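Local coordinates for phosphoethanolamine N-methyltransferase 1 (PDB 4KRG), which probably catalyses the S-adenosylmethionine-dependent methylation of phosphoethanolamine, a step in nematode phosphocholine biosynthesis, at residues A[158-163]-A[232-237]. Residues are numbered along the deposited sequence; the frame is centred on the assembly and turned at random.
Sequences LRESCS and VHWLTK. With OPE (phosphoric acid mono-(2-amino-ethyl) ester), chain C.
The indole of W234 lies flat against the sheet and meets E160 and C162 along the rim of its six-membered ring. E160 CG sits in the ring plane, 3.9 Å from W234 CZ3; beyond it the chain bends (chi2 -66°) and carries the carboxylate, its plane 19° from that of the indole, to the backbone N-H groups of L130, M131 and M132. C162 SG reaches the same edge, 3.9 Å from W234 CH2, in a sulfur-aromatic contact, and also packs on V232. One face of the indole carries V232 CG1, offset toward the rim, while L158 CB touches W234 CE3. With its CG anti to the carbonyl carbon (chi1 -50°), W234 turns the indole toward strand 154-161, across the sheet face that also carries L158 and E160; Y192 and I193 of helix 189-198 pack against it too. The H233 imidazole meets W215 edge-to-face and hydrogen-bonds through ND1 to H157 NE2.

Four backbone hydrogen bonds join the two strands, pairing L158 with W234 and E160 with V232, the shortest from E160 N to V232 O at 2.9 Å. Between them R159 and H233 form the non-hydrogen-bonded pair, their CB atoms 3.5 Å apart; R159 continues to a salt bridge with D45. S161 OG, also hydrogen-bonded to Q231, lies 2.5 Å from O2 of phosphoethanolamine, so short that the exact length is doubtful. Strand 231-240 runs antiparallel between 154-161 and 208-218, the inserted strand of class I S-adenosylmethionine-dependent methyltransferases, and S161 ends strand 154-161 in the phosphoethanolamine pocket.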
loop_
_atom_site.group_PDB
_atom_site.type_symbol
_atom_site.label_atom_id
_atom_site.label_comp_id
_atom_site.label_asym_id
_atom_site.label_seq_id
_atom_site.Cartn_x
_atom_site.Cartn_y
_atom_site.Cartn_z
ATOM N N LEU A 158 -8.649 -0.818 4.904
ATOM C CA LEU A 158 -7.808 -1.315 5.983
ATOM C C LEU A 158 -6.559 -0.456 6.074
ATOM O O LEU A 158 -6.101 0.076 5.079
ATOM C CB LEU A 158 -7.432 -2.768 5.733
ATOM C CG LEU A 158 -8.636 -3.698 5.564
ATOM C CD1 LEU A 158 -8.434 -4.600 4.360
ATOM C CD2 LEU A 158 -8.845 -4.526 6.811
ATOM N N ARG A 159 -6.029 -0.313 7.279
ATOM C CA ARG A 159 -4.784 0.405 7.504
ATOM C C ARG A 159 -4.068 -0.299 8.637
ATOM O O ARG A 159 -4.646 -0.505 9.704
ATOM C CB ARG A 159 -5.059 1.853 7.901
ATOM C CG ARG A 159 -3.792 2.642 8.215
ATOM C CD ARG A 159 -3.461 2.679 9.703
ATOM N NE ARG A 159 -2.413 3.660 9.971
ATOM C CZ ARG A 159 -2.633 4.960 10.143
ATOM N NH1 ARG A 159 -3.869 5.446 10.089
ATOM N NH2 ARG A 159 -1.616 5.775 10.373
ATOM N N GLU A 160 -2.815 -0.679 8.422
ATOM C CA GLU A 160 -2.108 -1.428 9.446
ATOM C C GLU A 160 -0.690 -0.919 9.663
ATOM O O GLU A 160 -0.064 -0.393 8.743
ATOM C CB GLU A 160 -2.074 -2.919 9.094
ATOM C CG GLU A 160 -3.431 -3.548 8.839
ATOM C CD GLU A 160 -4.310 -3.598 10.084
ATOM O OE1 GLU A 160 -3.759 -3.593 11.209
ATOM O OE2 GLU A 160 -5.553 -3.648 9.941
ATOM N N SER A 161 -0.193 -1.070 10.886
ATOM C CA SER A 161 1.214 -0.837 11.158
ATOM C C SER A 161 1.954 -2.035 10.602
ATOM O O SER A 161 1.829 -3.152 11.120
ATOM C CB SER A 161 1.477 -0.730 12.656
ATOM O OG SER A 161 0.774 0.362 13.206
ATOM N N CYS A 162 2.710 -1.817 9.537
ATOM C CA CYS A 162 3.399 -2.926 8.907
ATOM C C CYS A 162 4.854 -2.996 9.354
ATOM O O CYS A 162 5.523 -1.970 9.455
ATOM C CB CYS A 162 3.275 -2.834 7.382
ATOM S SG CYS A 162 1.574 -3.040 6.796
ATOM N N SER A 163 5.309 -4.208 9.664
ATOM C CA SER A 163 6.701 -4.501 10.029
ATOM C C SER A 163 7.219 -3.929 11.358
ATOM O O SER A 163 8.121 -4.505 11.962
ATOM C CB SER A 163 7.659 -4.149 8.891
ATOM O OG SER A 163 7.462 -5.009 7.791
ATOM N N VAL A 232 0.616 1.612 6.413
ATOM C CA VAL A 232 0.156 1.319 5.069
ATOM C C VAL A 232 -1.342 1.075 5.056
ATOM O O VAL A 232 -1.888 0.394 5.928
ATOM C CB VAL A 232 0.915 0.112 4.458
ATOM C CG1 VAL A 232 0.572 -0.050 2.979
ATOM C CG2 VAL A 232 2.433 0.284 4.623
ATOM N N HIS A 233 -2.015 1.661 4.071
ATOM C CA HIS A 233 -3.446 1.439 3.914
ATOM C C HIS A 233 -3.845 1.119 2.478
ATOM O O HIS A 233 -3.092 1.378 1.532
ATOM C CB HIS A 233 -4.286 2.570 4.530
ATOM C CG HIS A 233 -4.202 3.885 3.812
ATOM N ND1 HIS A 233 -5.308 4.692 3.630
ATOM C CD2 HIS A 233 -3.157 4.557 3.284
ATOM C CE1 HIS A 233 -4.946 5.797 3.006
ATOM N NE2 HIS A 233 -3.641 5.738 2.778
ATOM N N TRP A 234 -5.025 0.520 2.342
ATOM C CA TRP A 234 -5.497 -0.020 1.077
ATOM C C TRP A 234 -6.988 0.205 0.959
ATOM O O TRP A 234 -7.720 0.037 1.931
ATOM C CB TRP A 234 -5.256 -1.533 1.018
ATOM C CG TRP A 234 -3.868 -1.961 1.363
ATOM C CD1 TRP A 234 -2.815 -2.092 0.507
ATOM C CD2 TRP A 234 -3.387 -2.323 2.662
ATOM N NE1 TRP A 234 -1.705 -2.505 1.193
ATOM C CE2 TRP A 234 -2.024 -2.655 2.512
ATOM C CE3 TRP A 234 -3.963 -2.389 3.931
ATOM C CZ2 TRP A 234 -1.237 -3.050 3.596
ATOM C CZ3 TRP A 234 -3.176 -2.778 5.004
ATOM C CH2 TRP A 234 -1.830 -3.107 4.827
ATOM N N LEU A 235 -7.436 0.575 -0.232
ATOM C CA LEU A 235 -8.860 0.568 -0.539
ATOM C C LEU A 235 -9.097 -0.572 -1.517
ATOM O O LEU A 235 -8.416 -0.683 -2.538
ATOM C CB LEU A 235 -9.306 1.895 -1.150
ATOM C CG LEU A 235 -10.813 2.034 -1.385
ATOM C CD1 LEU A 235 -11.570 1.924 -0.079
ATOM C CD2 LEU A 235 -11.111 3.367 -2.054
ATOM N N THR A 236 -10.063 -1.416 -1.189
ATOM C CA THR A 236 -10.263 -2.681 -1.875
ATOM C C THR A 236 -11.742 -2.879 -2.220
ATOM O O THR A 236 -12.619 -2.660 -1.383
ATOM C CB THR A 236 -9.756 -3.824 -0.989
ATOM O OG1 THR A 236 -8.355 -3.646 -0.754
ATOM C CG2 THR A 236 -9.974 -5.148 -1.649
ATOM N N LYS A 237 -12.009 -3.293 -3.454
ATOM C CA LYS A 237 -13.367 -3.375 -3.973
ATOM C C LYS A 237 -13.798 -4.826 -4.199
ATOM O O LYS A 237 -13.017 -5.635 -4.700
ATOM C CB LYS A 237 -13.459 -2.594 -5.289
ATOM C CG LYS A 237 -14.877 -2.331 -5.766
ATOM C CD LYS A 237 -14.886 -1.599 -7.102
ATOM C CE LYS A 237 -16.301 -1.281 -7.546
ATOM N NZ LYS A 237 -16.297 -0.639 -8.888
HETATM C CA OPE C . -0.796 2.242 16.817
HETATM C CB OPE C . -2.144 2.529 17.392
HETATM O O1 OPE C . 1.993 1.974 17.464
HETATM O O2 OPE C . 1.566 0.545 15.519
HETATM O O3 OPE C . 1.640 -0.488 17.786
HETATM O O4 OPE C . -0.264 1.008 17.136
HETATM N N OPE C . -3.169 1.538 17.193
HETATM P P OPE C . 1.267 0.739 16.983
#